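TlmII (Streptoalloteichus hindustanus, PDB 4HVM) belongs to the condensation-domain family, takes part in tallysomycin biosynthesis linked to nonribosomal peptide synthetases, and may bind phosphopantetheine. Local coordinates at residues 37-42 and 389-394; 194-199 and 339-344; 219-224 and 427-432; 298-303 and 330-335. One frame throughout, in Å; residues are numbered along the deposited sequence.

From the N terminus, strand 36-44 enters contact 1, whose loop of more than 340 residues closes only when 389-394 returns to the edge of the N-terminal five-stranded sheet. Helix 185-198 then opens contact 2, closed by helix 335-344, and strand 216-223 opens contact 3, closed near the C-terminal end by 427-434. Contact 4, between 298-303 and 330-335, nests within all three. Contact 2 is nested in contact 1, whereas contact 3 crosses both. Contacts 3 and 4 involve the two opposite edge strands of the six-stranded sheet, 216-223 and 297-305. Contacts 2 and 4 touch through Trp194, Trp195 and His331; contacts 1 and 3 meet where Ala392 packs on Val429.

Contact 1 (37-42 and 389-394); sequences AARGLL and FREADL. With SO4 (sulfate ion), chain F.
Gly40 and Phe389 supply the one direct hydrogen bond between the segments: Phe389 N donates to Gly40 O over 2.9 Å, at an N-H...O angle of 148°, with the donor standing above the carbonyl plane. Beside it a water accepts from Gly40 N and donates to Phe389 O, so that both glycine backbone groups are tied to Phe389, one directly and one through solvent.

The apolar part has two patches, at the flanks of Gly40. Leu394 reaches the strand with CD1, 3.9 Å from Arg39 CA, while its CD2 lies 4.4 Å from Ala38 CB. On the other flank Leu42 CB meets Phe389 CB at 4.0 Å. The Phe389 ring is carried on from there by a CG anti to its own backbone N (chi1 176°), and Arg390 CG covers part of one ring face.

Charged groups gather at the Arg39 end. The arginine chain bends at chi2 and chi3, which brings NE back to Ala38 O in a weak bond and leaves NH2 to make two weak bonds to a sulfate, probably from the crystallisation liquor, 2.7 Å to its O4 and 2.9 Å to its O3. Arg39 NH1 and Glu391 OE2 are 4.5 Å apart, close enough for a probably weak electrostatic attraction, with no N-H aimed at the oxygen; the carboxylate is held instead by Tyr151 OH and the backbone N of Glu423.

Strand 36-44 runs between strands 133-141 and 385-388. Leu41 faces helix 147-161, whereas Leu42 and Phe389 pack toward helix 98-110, and helix 391-394 continues from the edge strand alongside.

Contact 2 (194-199 and 339-344); sequences WWSRRL and VDLAVD. With SO4 (sulfate ion), chain E.
Oxygen O3 of a bound sulfate, on the far side of segment 194-199, which packs through Ser196 and Leu199 against Leu341, is gripped by both terminal nitrogens of Arg198: NH2 lies 2.6 Å from O3 in a bond of 161°, and NH1 makes a weaker one. NH1 also donates to sulfate O4. Arg198 NH2 has a second acceptor, Trp194 O at 2.9 Å, which it meets on a lone pair in the carbonyl plane. These bonds fix the guanidinium in rotation, with one face lying over Trp194 NE1, while Arg197 offers a guanidinium face to sulfate O1. The ion probably comes from the crystallisation liquor.

Toward helix 335-344 the contact is largely apolar. Leu341, with CG anti to its backbone N (chi1 -178°), extends its branches so that CD2 comes 3.9 Å from Trp195 CB and lies against Ser196 OG at 3.6 Å, a hydroxyl already hydrogen-bonded to His192 O. Leu199 approaches at a slant: its CD1 lies 3.7 Å from Leu341 CG and 3.8 Å from Ala342 CB.

Trp195 itself turns its indole away, donating through NE1 to His331 O, and Trp194 CZ3 sits over the centre of its ring. The whole is a small, largely apolar interface in which 194-199 packs on helix 335-344 at the periphery of the condensation-domain fold.

Contact 3 (219-224 and 427-432); sequences RLRVPG and DMVIVL
Arg221 lays its aliphatic stem across Val429, CG standing 3.9 Å from Val429 CG2. With CG anti to the backbone N (chi1 -165°) the chain first runs out over its cross-strand partner; a bend at chi3 then leaves CD and NE nearest the Asp427 carboxylate and turns the terminal nitrogens away. The resulting ion pair is long, Arg221 NE to Asp427 OD2 at 3.8 Å, and the oxygen lies well out of the guanidinium plane, so it acts through charge and no N-H is aimed at it. The other carboxylate oxygen, Asp427 OD1, weakly accepts from Gly224 N, where helix 224-231 begins. Further along this face, Arg219 CB rests 4.1 Å from Val429 CG1.

Four backbone bonds hold the strands together. Leu220 and Ile430 form one hydrogen-bonded pair: Ile430 N donates to Leu220 O at 2.9 Å, and Leu220 N donates back to Ile430 O. Val222 and Met428 form the next, with a bond in each direction.

On the opposite face Ile430 CD1 touches two residues of strand 216-223, 4.2 Å from Val222 CG2 and 4.4 Å from Leu220 CD2, and helix 445-459 covers Leu220 and Val222 through Met454. Met428, modelled as selenomethionine, bends away toward Val421 and Glu423 on strand 417-424.

With the strand axes at 160°, this is regular antiparallel pairing: strand 216-223 forms one edge of the six-stranded mixed sheet, and 427-434 joins it to the interior of this condensation-family fold.

Contact 4 (298-303 and 330-335); sequences DRVVFG and VHYLPY
Asp298 and Tyr332 meet in the tightly packed part of the contact, where Tyr332 OH donates to Asp298 OD2. The modelled separation of 2.4 Å is very short, and its exact value is doubtful at this resolution. The same oxygen accepts from Tyr335 N at 3.2 Å and 158°, using its syn lone pair. The carboxylate stands at 90° to the Tyr332 ring and meets it near the ring plane, while Val300 CG1 touches the same ring at its edge, 4.0 Å from CD1. Phe18 and Leu19 of helix 18-27 touch Tyr332 and Asp298 respectively. The buried Tyr335 ring is packed too: Val301 CG2 meets its edge, 3.7 Å from CE1, and its hydroxyl is bonded to Trp357 NE1.

The looser side is confined to the partly exposed Arg299. Tyr335 CE2 lies under the centre of its guanidinium, the planes 33° apart, while Arg299 NE is over the ring face, offset toward the rim. Between the backbones a water donates to both Arg299 O and Leu333 O.

The Tyr335 amide at the start of helix 335-344, supported by the Tyr332 hydroxyl, would be expected to stabilise a buried negative charge on Asp298.

Contact 1 (37-42 and 389-394)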
# COMPACT_ATOMS: atom_id res chain seq x y z
N ALA A 37 -8.96 0.02 -2.27
CA ALA A 37 -8.57 0.01 -0.87
C ALA A 37 -9.41 1.04 -0.13
O ALA A 37 -9.89 2.00 -0.73
CB ALA A 37 -7.10 0.34 -0.72
N ALA A 38 -9.59 0.84 1.18
CA ALA A 38 -10.39 1.77 1.97
C ALA A 38 -9.66 2.25 3.22
O ALA A 38 -9.10 1.45 3.97
CB ALA A 38 -11.71 1.12 2.35
N ARG A 39 -9.67 3.56 3.43
CA ARG A 39 -9.14 4.16 4.65
C ARG A 39 -10.15 5.19 5.13
O ARG A 39 -11.03 5.60 4.38
CB ARG A 39 -7.79 4.82 4.39
CG ARG A 39 -6.72 3.87 3.88
CD ARG A 39 -6.39 2.80 4.90
NE ARG A 39 -6.12 1.51 4.26
CZ ARG A 39 -4.92 1.11 3.87
NH1 ARG A 39 -3.87 1.90 4.05
NH2 ARG A 39 -4.77 -0.08 3.30
N GLY A 40 -10.03 5.62 6.39
CA GLY A 40 -10.96 6.58 6.94
C GLY A 40 -10.44 7.37 8.12
O GLY A 40 -9.57 6.91 8.86
N LEU A 41 -10.97 8.58 8.30
CA LEU A 41 -10.66 9.41 9.45
C LEU A 41 -11.90 9.56 10.32
O LEU A 41 -12.99 9.85 9.83
CB LEU A 41 -10.16 10.79 9.01
CG LEU A 41 -8.81 10.86 8.31
CD1 LEU A 41 -8.47 12.29 7.94
CD2 LEU A 41 -7.71 10.26 9.18
N LEU A 42 -11.74 9.35 11.62
CA LEU A 42 -12.85 9.48 12.56
C LEU A 42 -12.89 10.86 13.18
O LEU A 42 -11.93 11.29 13.83
CB LEU A 42 -12.75 8.41 13.65
CG LEU A 42 -13.70 8.56 14.84
CD1 LEU A 42 -15.15 8.53 14.38
CD2 LEU A 42 -13.44 7.46 15.85
N PHE A 389 -9.21 5.86 11.57
CA PHE A 389 -10.34 5.00 11.88
C PHE A 389 -10.09 3.54 11.52
O PHE A 389 -10.12 3.17 10.35
CB PHE A 389 -11.62 5.50 11.21
CG PHE A 389 -12.80 4.59 11.42
CD1 PHE A 389 -13.35 4.44 12.68
CD2 PHE A 389 -13.35 3.89 10.36
CE1 PHE A 389 -14.43 3.60 12.88
CE2 PHE A 389 -14.43 3.05 10.55
CZ PHE A 389 -14.97 2.91 11.81
N ARG A 390 -9.86 2.72 12.55
CA ARG A 390 -9.74 1.27 12.41
C ARG A 390 -8.84 0.85 11.24
O ARG A 390 -9.19 -0.05 10.49
CB ARG A 390 -11.12 0.63 12.25
CG ARG A 390 -12.05 0.81 13.45
CD ARG A 390 -11.73 -0.17 14.57
NE ARG A 390 -12.66 -0.04 15.68
CZ ARG A 390 -13.82 -0.69 15.78
NH1 ARG A 390 -14.19 -1.52 14.82
NH2 ARG A 390 -14.60 -0.50 16.83
N GLU A 391 -7.70 1.52 11.10
CA GLU A 391 -6.79 1.25 9.99
C GLU A 391 -6.39 -0.22 9.92
O GLU A 391 -6.25 -0.78 8.84
CB GLU A 391 -5.55 2.14 10.08
CG GLU A 391 -4.64 2.05 8.87
CD GLU A 391 -3.44 2.98 8.98
OE1 GLU A 391 -2.70 2.90 9.99
OE2 GLU A 391 -3.23 3.79 8.05
N ALA A 392 -6.21 -0.84 11.09
CA ALA A 392 -5.84 -2.24 11.17
C ALA A 392 -6.88 -3.17 10.57
O ALA A 392 -6.55 -4.23 10.04
CB ALA A 392 -5.57 -2.62 12.61
N ASP A 393 -8.15 -2.77 10.65
CA ASP A 393 -9.24 -3.60 10.16
C ASP A 393 -9.59 -3.29 8.70
O ASP A 393 -10.16 -4.13 8.01
CB ASP A 393 -10.49 -3.44 11.05
CG ASP A 393 -10.29 -4.01 12.44
OD1 ASP A 393 -9.49 -4.96 12.59
OD2 ASP A 393 -10.94 -3.51 13.38
N LEU A 394 -9.22 -2.10 8.24
CA LEU A 394 -9.50 -1.71 6.87
C LEU A 394 -8.42 -2.20 5.92
O LEU A 394 -8.65 -2.31 4.72
CB LEU A 394 -9.67 -0.19 6.76
CG LEU A 394 -10.99 0.36 7.30
CD1 LEU A 394 -11.00 1.88 7.26
CD2 LEU A 394 -12.15 -0.20 6.50
S SO4 F . -4.92 -2.59 1.24
O1 SO4 F . -4.80 -3.70 2.18
O2 SO4 F . -4.97 -3.09 -0.13
O3 SO4 F . -6.14 -1.85 1.53
O4 SO4 F . -3.76 -1.71 1.38
O HOH W 1 -8.19 4.25 8.23

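Contact 2 (194-199 and 339-344)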
# COMPACT_ATOMS: atom_id res chain seq x y z
N TRP A 194 21.37 -4.77 -15.21
CA TRP A 194 21.61 -5.15 -13.82
C TRP A 194 20.65 -6.24 -13.35
O TRP A 194 21.04 -7.17 -12.65
CB TRP A 194 21.49 -3.92 -12.91
CG TRP A 194 22.01 -4.13 -11.51
CD1 TRP A 194 23.28 -3.91 -11.07
CD2 TRP A 194 21.25 -4.58 -10.37
NE1 TRP A 194 23.37 -4.20 -9.73
CE2 TRP A 194 22.14 -4.61 -9.28
CE3 TRP A 194 19.92 -4.96 -10.18
CZ2 TRP A 194 21.74 -5.00 -8.00
CZ3 TRP A 194 19.53 -5.35 -8.91
CH2 TRP A 194 20.43 -5.37 -7.84
N TRP A 195 19.39 -6.12 -13.74
CA TRP A 195 18.37 -7.09 -13.35
C TRP A 195 18.39 -8.34 -14.22
O TRP A 195 18.04 -9.42 -13.76
CB TRP A 195 16.98 -6.44 -13.36
CG TRP A 195 16.72 -5.61 -12.15
CD1 TRP A 195 16.89 -4.26 -12.02
CD2 TRP A 195 16.23 -6.07 -10.88
NE1 TRP A 195 16.55 -3.85 -10.76
CE2 TRP A 195 16.14 -4.94 -10.04
CE3 TRP A 195 15.87 -7.32 -10.38
CZ2 TRP A 195 15.69 -5.04 -8.72
CZ3 TRP A 195 15.43 -7.41 -9.07
CH2 TRP A 195 15.35 -6.28 -8.26
N SER A 196 18.80 -8.18 -15.48
CA SER A 196 18.90 -9.32 -16.38
C SER A 196 19.95 -10.32 -15.90
O SER A 196 19.81 -11.53 -16.11
CB SER A 196 19.25 -8.86 -17.80
OG SER A 196 18.15 -8.20 -18.40
N ARG A 197 20.99 -9.81 -15.26
CA ARG A 197 22.09 -10.63 -14.78
C ARG A 197 21.74 -11.35 -13.47
O ARG A 197 22.27 -12.42 -13.18
CB ARG A 197 23.35 -9.78 -14.60
CG ARG A 197 24.54 -10.51 -14.00
CD ARG A 197 25.71 -9.58 -13.73
NE ARG A 197 26.63 -9.49 -14.86
CZ ARG A 197 26.57 -8.57 -15.81
NH1 ARG A 197 25.61 -7.65 -15.79
NH2 ARG A 197 27.45 -8.57 -16.80
N ARG A 198 20.82 -10.77 -12.70
CA ARG A 198 20.53 -11.28 -11.36
C ARG A 198 19.26 -12.14 -11.26
O ARG A 198 19.20 -13.05 -10.44
CB ARG A 198 20.49 -10.13 -10.36
CG ARG A 198 21.87 -9.65 -9.98
CD ARG A 198 21.84 -8.30 -9.29
NE ARG A 198 23.19 -7.81 -9.01
CZ ARG A 198 23.99 -7.26 -9.91
NH1 ARG A 198 25.20 -6.85 -9.56
NH2 ARG A 198 23.59 -7.12 -11.17
N LEU A 199 18.26 -11.84 -12.08
CA LEU A 199 17.01 -12.60 -12.09
C LEU A 199 17.14 -14.12 -12.24
O LEU A 199 16.46 -14.87 -11.54
CB LEU A 199 16.03 -12.03 -13.12
CG LEU A 199 15.30 -10.74 -12.74
CD1 LEU A 199 14.39 -10.28 -13.87
CD2 LEU A 199 14.52 -10.92 -11.45
N VAL A 339 8.90 -7.61 -13.51
CA VAL A 339 8.02 -8.76 -13.74
C VAL A 339 8.05 -9.20 -15.20
O VAL A 339 8.20 -10.38 -15.50
CB VAL A 339 6.57 -8.44 -13.32
CG1 VAL A 339 5.61 -9.44 -13.93
CG2 VAL A 339 6.46 -8.42 -11.80
N ASP A 340 7.90 -8.24 -16.11
CA ASP A 340 7.97 -8.51 -17.54
C ASP A 340 9.30 -9.17 -17.89
O ASP A 340 9.35 -10.11 -18.68
CB ASP A 340 7.81 -7.21 -18.34
CG ASP A 340 6.42 -6.61 -18.22
OD1 ASP A 340 5.46 -7.37 -17.95
OD2 ASP A 340 6.28 -5.38 -18.39
N LEU A 341 10.38 -8.66 -17.31
CA LEU A 341 11.72 -9.17 -17.58
C LEU A 341 11.88 -10.60 -17.08
O LEU A 341 12.43 -11.46 -17.78
CB LEU A 341 12.78 -8.27 -16.95
CG LEU A 341 14.23 -8.66 -17.19
CD1 LEU A 341 14.52 -8.78 -18.68
CD2 LEU A 341 15.16 -7.63 -16.55
N ALA A 342 11.41 -10.86 -15.86
CA ALA A 342 11.51 -12.19 -15.28
C ALA A 342 10.71 -13.22 -16.07
O ALA A 342 11.02 -14.41 -16.07
CB ALA A 342 11.04 -12.17 -13.84
N VAL A 343 9.67 -12.75 -16.76
CA VAL A 343 8.84 -13.62 -17.58
C VAL A 343 9.57 -14.01 -18.86
O VAL A 343 9.57 -15.18 -19.24
CB VAL A 343 7.49 -12.96 -17.93
CG1 VAL A 343 6.82 -13.69 -19.08
CG2 VAL A 343 6.59 -12.93 -16.71
N ASP A 344 10.19 -13.03 -19.51
CA ASP A 344 10.92 -13.27 -20.75
C ASP A 344 12.12 -14.20 -20.53
O ASP A 344 12.43 -15.03 -21.38
CB ASP A 344 11.40 -11.95 -21.37
CG ASP A 344 10.25 -11.05 -21.77
OD1 ASP A 344 9.11 -11.55 -21.92
OD2 ASP A 344 10.49 -9.84 -21.96
S SO4 E . 26.90 -5.52 -12.32
O1 SO4 E . 27.83 -6.53 -12.81
O2 SO4 E . 27.09 -4.26 -13.03
O3 SO4 E . 25.54 -5.99 -12.54
O4 SO4 E . 27.15 -5.31 -10.89

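Contact 3 (219-224 and 427-432)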
# COMPACT_ATOMS: atom_id res chain seq x y z
N ARG A 219 -3.12 -11.86 13.75
CA ARG A 219 -2.81 -10.50 14.16
C ARG A 219 -2.02 -10.43 15.46
O ARG A 219 -2.25 -11.20 16.39
CB ARG A 219 -4.10 -9.67 14.30
CG ARG A 219 -4.82 -9.47 12.98
CD ARG A 219 -6.10 -8.67 13.17
NE ARG A 219 -6.86 -8.58 11.92
CZ ARG A 219 -7.71 -9.52 11.51
NH1 ARG A 219 -7.91 -10.61 12.24
NH2 ARG A 219 -8.36 -9.37 10.37
N LEU A 220 -1.07 -9.50 15.51
CA LEU A 220 -0.29 -9.23 16.70
C LEU A 220 -0.35 -7.74 17.04
O LEU A 220 0.17 -6.91 16.29
CB LEU A 220 1.17 -9.65 16.49
CG LEU A 220 2.14 -9.26 17.61
CD1 LEU A 220 1.82 -10.02 18.89
CD2 LEU A 220 3.58 -9.52 17.18
N ARG A 221 -0.98 -7.41 18.15
CA ARG A 221 -1.09 -6.02 18.57
C ARG A 221 0.16 -5.59 19.31
O ARG A 221 0.50 -6.16 20.34
CB ARG A 221 -2.32 -5.81 19.46
CG ARG A 221 -2.69 -4.34 19.64
CD ARG A 221 -3.75 -4.18 20.71
NE ARG A 221 -3.22 -4.49 22.03
CZ ARG A 221 -3.93 -5.02 23.02
NH1 ARG A 221 -5.22 -5.31 22.85
NH2 ARG A 221 -3.35 -5.26 24.19
N VAL A 222 0.84 -4.58 18.78
CA VAL A 222 2.06 -4.06 19.38
C VAL A 222 1.80 -2.70 20.00
O VAL A 222 1.23 -1.82 19.35
CB VAL A 222 3.19 -3.94 18.34
CG1 VAL A 222 4.35 -3.15 18.89
CG2 VAL A 222 3.64 -5.32 17.88
N PRO A 223 2.19 -2.52 21.27
CA PRO A 223 2.08 -1.22 21.93
C PRO A 223 2.82 -0.16 21.12
O PRO A 223 3.94 -0.42 20.68
CB PRO A 223 2.77 -1.44 23.27
CG PRO A 223 2.64 -2.91 23.52
CD PRO A 223 2.75 -3.55 22.17
N GLY A 224 2.20 1.00 20.94
CA GLY A 224 2.77 2.07 20.15
C GLY A 224 4.19 2.44 20.53
O GLY A 224 5.02 2.75 19.67
N ASP A 427 -1.91 2.02 19.39
CA ASP A 427 -1.14 0.80 19.15
C ASP A 427 -0.99 0.53 17.65
O ASP A 427 -1.71 1.09 16.84
CB ASP A 427 -1.81 -0.40 19.82
CG ASP A 427 -1.92 -0.24 21.32
OD1 ASP A 427 -1.02 0.39 21.92
OD2 ASP A 427 -2.90 -0.74 21.90
N MSE A 428 -0.04 -0.33 17.31
CA MSE A 428 0.13 -0.79 15.94
C MSE A 428 -0.25 -2.26 15.88
O MSE A 428 0.12 -3.04 16.76
CB MSE A 428 1.57 -0.60 15.48
CG MSE A 428 2.01 0.85 15.40
SE MSE A 428 1.05 1.81 14.00
CE MSE A 428 2.26 1.52 12.49
N VAL A 429 -0.98 -2.65 14.84
CA VAL A 429 -1.37 -4.04 14.68
C VAL A 429 -0.74 -4.65 13.43
O VAL A 429 -0.92 -4.14 12.32
CB VAL A 429 -2.90 -4.20 14.61
CG1 VAL A 429 -3.29 -5.64 14.32
CG2 VAL A 429 -3.53 -3.72 15.89
N ILE A 430 0.01 -5.72 13.62
CA ILE A 430 0.62 -6.44 12.51
C ILE A 430 -0.34 -7.50 11.96
O ILE A 430 -0.68 -8.46 12.64
CB ILE A 430 1.93 -7.12 12.95
CG1 ILE A 430 2.93 -6.08 13.44
CG2 ILE A 430 2.51 -7.92 11.80
CD1 ILE A 430 4.24 -6.67 13.93
N VAL A 431 -0.78 -7.30 10.72
CA VAL A 431 -1.70 -8.24 10.09
C VAL A 431 -0.96 -9.19 9.16
O VAL A 431 -0.34 -8.76 8.19
CB VAL A 431 -2.81 -7.52 9.31
CG1 VAL A 431 -3.80 -8.53 8.76
CG2 VAL A 431 -3.53 -6.52 10.20
N LEU A 432 -1.03 -10.49 9.46
CA LEU A 432 -0.27 -11.49 8.71
C LEU A 432 -1.18 -12.37 7.87
O LEU A 432 -2.15 -12.94 8.37
CB LEU A 432 0.53 -12.37 9.67
CG LEU A 432 1.23 -13.59 9.06
CD1 LEU A 432 2.37 -13.16 8.14
CD2 LEU A 432 1.73 -14.52 10.15

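Contact 4 (298-303 and 330-335)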
# COMPACT_ATOMS: atom_id res chain seq x y z
N ASP A 298 5.75 2.47 -5.65
CA ASP A 298 6.13 1.29 -6.41
C ASP A 298 6.78 0.25 -5.52
O ASP A 298 7.23 0.56 -4.42
CB ASP A 298 7.08 1.68 -7.54
CG ASP A 298 7.22 0.60 -8.59
OD1 ASP A 298 6.28 -0.21 -8.75
OD2 ASP A 298 8.27 0.57 -9.26
N ARG A 299 6.81 -0.99 -5.99
CA ARG A 299 7.40 -2.09 -5.23
C ARG A 299 8.82 -2.40 -5.69
O ARG A 299 9.11 -2.42 -6.89
CB ARG A 299 6.52 -3.34 -5.36
CG ARG A 299 5.22 -3.27 -4.58
CD ARG A 299 4.33 -4.47 -4.89
NE ARG A 299 3.75 -4.40 -6.22
CZ ARG A 299 2.97 -5.33 -6.75
NH1 ARG A 299 2.68 -6.43 -6.06
NH2 ARG A 299 2.49 -5.18 -7.98
N VAL A 300 9.71 -2.64 -4.73
CA VAL A 300 11.07 -3.06 -5.05
C VAL A 300 11.35 -4.47 -4.51
O VAL A 300 10.85 -4.84 -3.45
CB VAL A 300 12.12 -2.06 -4.51
CG1 VAL A 300 11.91 -0.70 -5.13
CG2 VAL A 300 12.06 -1.97 -3.00
N VAL A 301 12.12 -5.24 -5.26
CA VAL A 301 12.49 -6.59 -4.84
C VAL A 301 13.94 -6.61 -4.40
O VAL A 301 14.83 -6.23 -5.17
CB VAL A 301 12.28 -7.60 -5.99
CG1 VAL A 301 12.71 -8.99 -5.55
CG2 VAL A 301 10.83 -7.60 -6.43
N PHE A 302 14.19 -7.04 -3.17
CA PHE A 302 15.54 -7.08 -2.62
C PHE A 302 15.80 -8.38 -1.88
O PHE A 302 14.87 -9.04 -1.43
CB PHE A 302 15.80 -5.89 -1.70
CG PHE A 302 14.96 -5.88 -0.46
CD1 PHE A 302 13.64 -5.46 -0.50
CD2 PHE A 302 15.49 -6.29 0.75
CE1 PHE A 302 12.87 -5.45 0.65
CE2 PHE A 302 14.72 -6.28 1.90
CZ PHE A 302 13.41 -5.86 1.84
N GLY A 303 17.08 -8.74 -1.75
CA GLY A 303 17.45 -9.98 -1.09
C GLY A 303 18.27 -9.78 0.17
O GLY A 303 19.19 -8.97 0.21
N VAL A 330 19.23 1.62 -5.39
CA VAL A 330 20.24 2.25 -6.23
C VAL A 330 20.07 1.84 -7.69
O VAL A 330 20.16 2.67 -8.60
CB VAL A 330 21.67 1.89 -5.76
CG1 VAL A 330 22.69 2.17 -6.86
CG2 VAL A 330 22.03 2.66 -4.51
N HIS A 331 19.79 0.56 -7.90
CA HIS A 331 19.56 0.03 -9.25
C HIS A 331 18.08 -0.16 -9.54
O HIS A 331 17.66 -1.19 -10.05
CB HIS A 331 20.30 -1.30 -9.42
CG HIS A 331 21.77 -1.22 -9.12
ND1 HIS A 331 22.28 -1.45 -7.87
CD2 HIS A 331 22.82 -0.92 -9.92
CE1 HIS A 331 23.60 -1.30 -7.90
NE2 HIS A 331 23.95 -0.98 -9.13
N TYR A 332 17.29 0.86 -9.21
CA TYR A 332 15.84 0.79 -9.33
C TYR A 332 15.36 0.50 -10.75
O TYR A 332 15.86 1.07 -11.72
CB TYR A 332 15.19 2.08 -8.81
CG TYR A 332 13.71 2.19 -9.10
CD1 TYR A 332 12.79 1.42 -8.41
CD2 TYR A 332 13.24 3.07 -10.07
CE1 TYR A 332 11.43 1.51 -8.68
CE2 TYR A 332 11.88 3.17 -10.34
CZ TYR A 332 10.99 2.39 -9.64
OH TYR A 332 9.64 2.48 -9.90
N LEU A 333 14.40 -0.41 -10.84
CA LEU A 333 13.69 -0.70 -12.08
C LEU A 333 12.25 -1.00 -11.68
O LEU A 333 12.02 -1.82 -10.79
CB LEU A 333 14.31 -1.90 -12.79
CG LEU A 333 13.72 -2.28 -14.15
CD1 LEU A 333 14.11 -1.27 -15.22
CD2 LEU A 333 14.16 -3.68 -14.55
N PRO A 334 11.28 -0.31 -12.31
CA PRO A 334 9.86 -0.44 -11.97
C PRO A 334 9.42 -1.90 -11.86
O PRO A 334 9.80 -2.73 -12.68
CB PRO A 334 9.17 0.24 -13.15
CG PRO A 334 10.15 1.26 -13.61
CD PRO A 334 11.50 0.63 -13.42
N TYR A 335 8.62 -2.19 -10.83
CA TYR A 335 8.22 -3.56 -10.52
C TYR A 335 7.59 -4.28 -11.70
O TYR A 335 7.82 -5.47 -11.90
CB TYR A 335 7.27 -3.58 -9.32
CG TYR A 335 6.90 -4.97 -8.85
CD1 TYR A 335 7.75 -5.69 -8.04
CD2 TYR A 335 5.70 -5.55 -9.23
CE1 TYR A 335 7.42 -6.96 -7.60
CE2 TYR A 335 5.35 -6.82 -8.80
CZ TYR A 335 6.22 -7.52 -7.99
OH TYR A 335 5.88 -8.78 -7.56
O HOH W 2 11.33 -3.27 -8.43